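Local coordinates for SusD homolog (Bacteroides thetaiotaomicron VPI-5482, PDB 3IV0), which probably binds glycans at the outer membrane as a SusD-family lipoprotein, although its own ligand and function have not been established, at residues 39-44 with 91-96; 32-37 with 266-271. All coordinates share one frame; numbering follows the deposited sequence.

Contact 1: 39-44 with 91-96; sequences SQRPFL and QWDVFY
R41 bends at its second side-chain torsion (chi2 87°), which turns its guanidinium toward the start of helix 93-108, while F43, with CG anti to the backbone N (chi1 170°), sends its ring to meet F95. In this conformer, one of two modelled for R41, NH1 donates to the backbone O of Q91 at 3.0 Å, the acceptor lying in the guanidinium plane. NH2 forms a salt bridge with OD1 of D93 at 2.8 Å; here the carboxylate offers its syn lone pair from a position tilted out of that plane, and the N-H...O angle is only 136°. CG2 of V94 sits over the centre of one guanidinium face, 3.6 Å from CZ of R41. Two acceptors and a methyl thus restrain the group in this conformer, and the charge of D93 probably offsets that of R41. Next to this polar group F95 points its edge at the face of F43 in a T-shaped pair, ring centroids 4.9 Å apart. The contact ties the turn between helices 19-39 and 43-50 to the start of helix 93-108; A36 of helix 19-39 packs on V94 and F95, and helix 117-142 adds F137 and A141 against F43 and I138 against F95.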
loop_
_atom_site.group_PDB
_atom_site.type_symbol
_atom_site.label_atom_id
_atom_site.label_comp_id
_atom_site.label_asym_id
_atom_site.label_seq_id
_atom_site.Cartn_x
_atom_site.Cartn_y
_atom_site.Cartn_z
ATOM N N SER A 39 8.381 -10.033 -2.619
ATOM C CA SER A 39 9.021 -11.259 -3.077
ATOM C C SER A 39 10.325 -11.580 -2.394
ATOM O O SER A 39 10.668 -12.759 -2.329
ATOM C CB SER A 39 9.146 -11.267 -4.603
ATOM O OG SER A 39 7.875 -11.349 -5.210
ATOM N N GLN A 40 11.046 -10.579 -1.908
ATOM C CA GLN A 40 12.278 -10.822 -1.162
ATOM C C GLN A 40 12.150 -10.427 0.311
ATOM O O GLN A 40 13.050 -10.715 1.082
ATOM C CB GLN A 40 13.468 -10.098 -1.823
ATOM C CG GLN A 40 13.850 -10.678 -3.217
ATOM C CD GLN A 40 15.038 -9.971 -3.961
ATOM O OE1 GLN A 40 15.354 -8.795 -3.756
ATOM N NE2 GLN A 40 15.667 -10.714 -4.874
ATOM N N ARG A 41 11.102 -9.651 0.636
ATOM C CA ARG A 41 10.785 -9.185 2.016
ATOM C C ARG A 41 9.269 -9.137 2.166
ATOM O O ARG A 41 8.572 -8.751 1.227
ATOM C CB ARG A 41 11.273 -7.752 2.278
ATOM C CG ARG A 41 12.731 -7.544 2.325
ATOM C CD ARG A 41 13.315 -7.278 0.930
ATOM N NE ARG A 41 14.777 -7.225 0.940
ATOM C CZ ARG A 41 15.474 -6.143 1.289
ATOM N NH1 ARG A 41 14.843 -5.033 1.637
ATOM N NH2 ARG A 41 16.807 -6.168 1.309
ATOM N N PRO A 42 8.741 -9.465 3.357
ATOM C CA PRO A 42 7.321 -9.201 3.620
ATOM C C PRO A 42 7.081 -7.768 4.096
ATOM O O PRO A 42 6.386 -7.525 5.081
ATOM C CB PRO A 42 7.010 -10.220 4.696
ATOM C CG PRO A 42 8.264 -10.294 5.487
ATOM C CD PRO A 42 9.373 -10.150 4.491
ATOM N N PHE A 43 7.670 -6.837 3.383
ATOM C CA PHE A 43 7.655 -5.427 3.775
ATOM C C PHE A 43 6.268 -4.857 3.873
ATOM O O PHE A 43 5.926 -4.241 4.873
ATOM C CB PHE A 43 8.488 -4.620 2.759
ATOM C CG PHE A 43 8.388 -3.126 2.889
ATOM C CD1 PHE A 43 7.322 -2.439 2.306
ATOM C CD2 PHE A 43 9.349 -2.404 3.560
ATOM C CE1 PHE A 43 7.237 -1.059 2.413
ATOM C CE2 PHE A 43 9.287 -1.013 3.626
ATOM C CZ PHE A 43 8.208 -0.356 3.083
ATOM N N LEU A 44 5.459 -5.028 2.841
ATOM C CA LEU A 44 4.150 -4.360 2.821
ATOM C C LEU A 44 3.241 -4.878 3.908
ATOM O O LEU A 44 2.572 -4.064 4.586
ATOM C CB LEU A 44 3.517 -4.457 1.432
ATOM C CG LEU A 44 2.235 -3.666 1.213
ATOM C CD1 LEU A 44 2.349 -2.220 1.694
ATOM C CD2 LEU A 44 1.953 -3.704 -0.279
ATOM N N GLN A 91 16.114 -2.501 5.512
ATOM C CA GLN A 91 17.049 -2.124 4.463
ATOM C C GLN A 91 16.344 -1.587 3.255
ATOM O O GLN A 91 15.521 -2.267 2.643
ATOM C CB GLN A 91 17.914 -3.327 4.073
ATOM C CG GLN A 91 18.822 -3.757 5.214
ATOM C CD GLN A 91 19.485 -5.080 5.000
ATOM O OE1 GLN A 91 20.035 -5.348 3.927
ATOM N NE2 GLN A 91 19.423 -5.931 5.990
ATOM N N TRP A 92 16.673 -0.360 2.896
ATOM C CA TRP A 92 16.065 0.285 1.740
ATOM C C TRP A 92 16.761 -0.011 0.422
ATOM O O TRP A 92 16.385 0.516 -0.627
ATOM C CB TRP A 92 15.897 1.801 1.982
ATOM C CG TRP A 92 17.129 2.533 2.366
ATOM C CD1 TRP A 92 18.415 2.282 1.941
ATOM C CD2 TRP A 92 17.204 3.607 3.281
ATOM N NE1 TRP A 92 19.260 3.179 2.517
ATOM C CE2 TRP A 92 18.560 4.011 3.348
ATOM C CE3 TRP A 92 16.249 4.308 4.031
ATOM C CZ2 TRP A 92 18.981 5.033 4.169
ATOM C CZ3 TRP A 92 16.676 5.347 4.855
ATOM C CH2 TRP A 92 18.034 5.695 4.909
ATOM N N ASP A 93 17.746 -0.912 0.440
ATOM C CA ASP A 93 18.551 -1.211 -0.747
ATOM C C ASP A 93 17.764 -1.608 -1.977
ATOM O O ASP A 93 18.080 -1.136 -3.078
ATOM C CB ASP A 93 19.643 -2.291 -0.446
ATOM C CG ASP A 93 19.073 -3.642 -0.029
ATOM O OD1 ASP A 93 18.021 -3.690 0.639
ATOM O OD2 ASP A 93 19.689 -4.698 -0.360
ATOM N N VAL A 94 16.765 -2.467 -1.846
ATOM C CA VAL A 94 16.060 -2.932 -3.027
ATOM C C VAL A 94 15.182 -1.842 -3.619
ATOM O O VAL A 94 15.114 -1.687 -4.831
ATOM C CB VAL A 94 15.260 -4.189 -2.744
ATOM C CG1 VAL A 94 14.560 -4.671 -4.038
ATOM C CG2 VAL A 94 16.191 -5.289 -2.183
ATOM N N PHE A 95 14.554 -1.019 -2.784
ATOM C CA PHE A 95 13.847 0.158 -3.309
ATOM C C PHE A 95 14.819 1.074 -4.044
ATOM O O PHE A 95 14.460 1.635 -5.099
ATOM C CB PHE A 95 13.183 0.958 -2.170
ATOM C CG PHE A 95 11.978 0.284 -1.573
ATOM C CD1 PHE A 95 10.785 0.226 -2.280
ATOM C CD2 PHE A 95 12.010 -0.227 -0.284
ATOM C CE1 PHE A 95 9.677 -0.369 -1.709
ATOM C CE2 PHE A 95 10.896 -0.821 0.256
ATOM C CZ PHE A 95 9.759 -0.863 -0.435
ATOM N N TYR A 96 16.029 1.282 -3.499
ATOM C CA TYR A 96 16.971 2.134 -4.233
ATOM C C TYR A 96 17.480 1.498 -5.541
ATOM O O TYR A 96 17.826 2.235 -6.467
ATOM C CB TYR A 96 18.146 2.586 -3.348
ATOM C CG TYR A 96 17.783 3.782 -2.503
ATOM C CD1 TYR A 96 17.642 5.036 -3.063
ATOM C CD2 TYR A 96 17.517 3.640 -1.166
ATOM C CE1 TYR A 96 17.257 6.092 -2.312
ATOM C CE2 TYR A 96 17.150 4.699 -0.402
ATOM C CZ TYR A 96 17.031 5.921 -0.970
ATOM O OH TYR A 96 16.631 6.965 -0.162
#

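Contact 2: 32-37 with 266-271; sequences SFRNAT and FEIAQN
The last turns of helix 19-39 meet the end of strand 264-268 most closely at R34 and I268, whose CA atoms are 6.2 Å apart. The helix widens into a pi-type turn at 35-37, where the backbone bonds of T37 N to the O atoms of F33 and R34 are both weak. The other chain turns a corner at F266, runs extended through E267 and I268, and leaves the strand at A269. I268 is the apolar centre, its two branches serving different partners. CG2 packs against the aliphatic part of R34, 3.7 Å from CG of R34, the two side chains crossing at a slant. CD1, at the end of the other branch, lies 3.9 Å from CE2 of F33 and in van der Waals contact with OG1 of T37 at 3.4 Å; the side chains of F33 and I268 cross at about a right angle. The hydroxyl of T37 donates to the backbone O of F33, OG1 to O 2.8 Å, which fixes its direction. Beyond I268, the R34 chain bends at chi3 (58°) and brings NH1 to the backbone O of A269 at 2.9 Å. The bond is fairly straight at 164° and lies in the guanidinium plane, but the nitrogen stands above the plane of the carbonyl. NH2 of R34 has further partners in E276, by a salt bridge, and N31. Helix 117-142 closes round F33 through M130, L133, S134 and F137, while strand 362-366 pairs antiparallel with strand 264-268 and sets V364 against I268.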
loop_
_atom_site.group_PDB
_atom_site.type_symbol
_atom_site.label_atom_id
_atom_site.label_comp_id
_atom_site.label_asym_id
_atom_site.label_seq_id
_atom_site.Cartn_x
_atom_site.Cartn_y
_atom_site.Cartn_z
ATOM N N SER A 32 12.067 -4.982 -9.254
ATOM C CA SER A 32 12.718 -4.575 -8.026
ATOM C C SER A 32 11.717 -4.073 -6.994
ATOM O O SER A 32 11.856 -4.413 -5.816
ATOM C CB SER A 32 13.812 -3.524 -8.251
ATOM O OG SER A 32 14.912 -4.100 -8.959
ATOM N N PHE A 33 10.706 -3.323 -7.413
ATOM C CA PHE A 33 9.694 -2.862 -6.466
ATOM C C PHE A 33 8.961 -4.070 -5.894
ATOM O O PHE A 33 8.686 -4.114 -4.691
ATOM C CB PHE A 33 8.731 -1.934 -7.159
ATOM C CG PHE A 33 7.735 -1.316 -6.230
ATOM C CD1 PHE A 33 8.075 -0.205 -5.457
ATOM C CD2 PHE A 33 6.484 -1.839 -6.095
ATOM C CE1 PHE A 33 7.140 0.370 -4.597
ATOM C CE2 PHE A 33 5.568 -1.272 -5.226
ATOM C CZ PHE A 33 5.915 -0.178 -4.482
ATOM N N ARG A 34 8.643 -5.054 -6.713
ATOM C CA ARG A 34 8.007 -6.271 -6.253
ATOM C C ARG A 34 8.911 -6.985 -5.254
ATOM O O ARG A 34 8.444 -7.514 -4.233
ATOM C CB ARG A 34 7.695 -7.174 -7.427
ATOM C CG ARG A 34 7.199 -8.550 -7.015
ATOM C CD ARG A 34 6.647 -9.299 -8.180
ATOM N NE ARG A 34 7.621 -9.447 -9.251
ATOM C CZ ARG A 34 7.297 -9.750 -10.500
ATOM N NH1 ARG A 34 6.046 -9.940 -10.855
ATOM N NH2 ARG A 34 8.277 -9.871 -11.408
ATOM N N ASN A 35 10.202 -7.096 -5.547
ATOM C CA ASN A 35 11.126 -7.719 -4.606
ATOM C C ASN A 35 11.162 -7.015 -3.265
ATOM O O ASN A 35 11.216 -7.692 -2.223
ATOM C CB ASN A 35 12.530 -7.808 -5.219
ATOM C CG ASN A 35 12.653 -8.921 -6.228
ATOM O OD1 ASN A 35 11.908 -9.876 -6.207
ATOM N ND2 ASN A 35 13.641 -8.778 -7.121
ATOM N N ALA A 36 11.165 -5.682 -3.291
ATOM C CA ALA A 36 11.254 -4.894 -2.060
ATOM C C ALA A 36 10.023 -5.028 -1.190
ATOM O O ALA A 36 10.118 -4.864 0.040
ATOM C CB ALA A 36 11.445 -3.454 -2.413
ATOM N N THR A 37 8.871 -5.260 -1.787
ATOM C CA THR A 37 7.596 -5.206 -1.068
ATOM C C THR A 37 6.998 -6.550 -0.720
ATOM O O THR A 37 6.345 -6.669 0.326
ATOM C CB THR A 37 6.566 -4.426 -1.901
ATOM O OG1 THR A 37 6.505 -4.982 -3.210
ATOM C CG2 THR A 37 6.901 -2.935 -1.969
ATOM N N PHE A 266 -3.523 0.373 -8.834
ATOM C CA PHE A 266 -2.137 -0.082 -9.034
ATOM C C PHE A 266 -1.990 -1.369 -8.287
ATOM O O PHE A 266 -2.419 -1.483 -7.121
ATOM C CB PHE A 266 -1.066 0.944 -8.629
ATOM C CG PHE A 266 0.306 0.491 -9.009
ATOM C CD1 PHE A 266 0.612 0.358 -10.361
ATOM C CD2 PHE A 266 1.205 0.041 -8.084
ATOM C CE1 PHE A 266 1.828 -0.156 -10.750
ATOM C CE2 PHE A 266 2.423 -0.491 -8.477
ATOM C CZ PHE A 266 2.722 -0.595 -9.822
ATOM N N GLU A 267 -1.333 -2.340 -8.911
ATOM C CA GLU A 267 -1.151 -3.689 -8.380
ATOM C C GLU A 267 0.260 -4.168 -8.652
ATOM O O GLU A 267 0.851 -3.784 -9.650
ATOM C CB GLU A 267 -2.168 -4.651 -9.029
ATOM C CG GLU A 267 -3.573 -4.100 -9.037
ATOM C CD GLU A 267 -4.564 -4.950 -9.810
ATOM O OE1 GLU A 267 -4.182 -5.996 -10.374
ATOM O OE2 GLU A 267 -5.735 -4.513 -9.870
ATOM N N ILE A 268 0.775 -4.984 -7.741
ATOM C CA ILE A 268 2.036 -5.685 -7.903
ATOM C C ILE A 268 1.707 -7.062 -8.442
ATOM O O ILE A 268 0.878 -7.778 -7.882
ATOM C CB ILE A 268 2.773 -5.804 -6.540
ATOM C CG1 ILE A 268 3.076 -4.428 -5.928
ATOM C CG2 ILE A 268 4.102 -6.571 -6.708
ATOM C CD1 ILE A 268 3.343 -4.427 -4.406
ATOM N N ALA A 269 2.326 -7.458 -9.558
ATOM C CA ALA A 269 1.960 -8.658 -10.260
ATOM C C ALA A 269 2.484 -9.915 -9.579
ATOM O O ALA A 269 3.661 -9.998 -9.229
ATOM C CB ALA A 269 2.531 -8.588 -11.712
ATOM N N GLN A 270 1.598 -10.890 -9.398
ATOM C CA GLN A 270 1.993 -12.256 -9.097
ATOM C C GLN A 270 1.627 -13.114 -10.298
ATOM O O GLN A 270 0.588 -12.922 -10.925
ATOM C CB GLN A 270 1.278 -12.808 -7.846
ATOM C CG GLN A 270 2.135 -13.778 -7.075
ATOM C CD GLN A 270 1.489 -14.390 -5.858
ATOM O OE1 GLN A 270 0.283 -14.211 -5.576
ATOM N NE2 GLN A 270 2.273 -15.113 -5.130
ATOM N N ASN A 271 2.491 -14.048 -10.610
ATOM C CA ASN A 271 2.212 -14.988 -11.696
ATOM C C ASN A 271 2.895 -16.318 -11.364
ATOM O O ASN A 271 4.067 -16.550 -11.709
ATOM C CB ASN A 271 2.623 -14.401 -13.039
ATOM C CG ASN A 271 2.088 -15.201 -14.198
ATOM O OD1 ASN A 271 1.885 -16.399 -14.069
ATOM N ND2 ASN A 271 1.814 -14.534 -15.320
#

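How the contacts relate
Helix 19-39 joins the two contacts, whose centres are about 10 Å apart on the same side of the chain's centre. Contact 2 uses F33, R34 and T37 toward strand 264-268, whereas A36 and the backbone O of S32 border contact 1, CG1 of V94 coming 3.2 Å from O of S32. The chain passes directly from one contact to the other: N of S39 and N of Q40 probably bond to O of R34 (3.0 Å) and O of N35 (2.9 Å). F137 of helix 117-142 touches both F33 and F43, and one ring therefore borders both contacts. Together they join the C-terminal end of helix 19-39 and the turn after it to helix 93-108 and strand 264-268; no sugar-binding role is assigned to either.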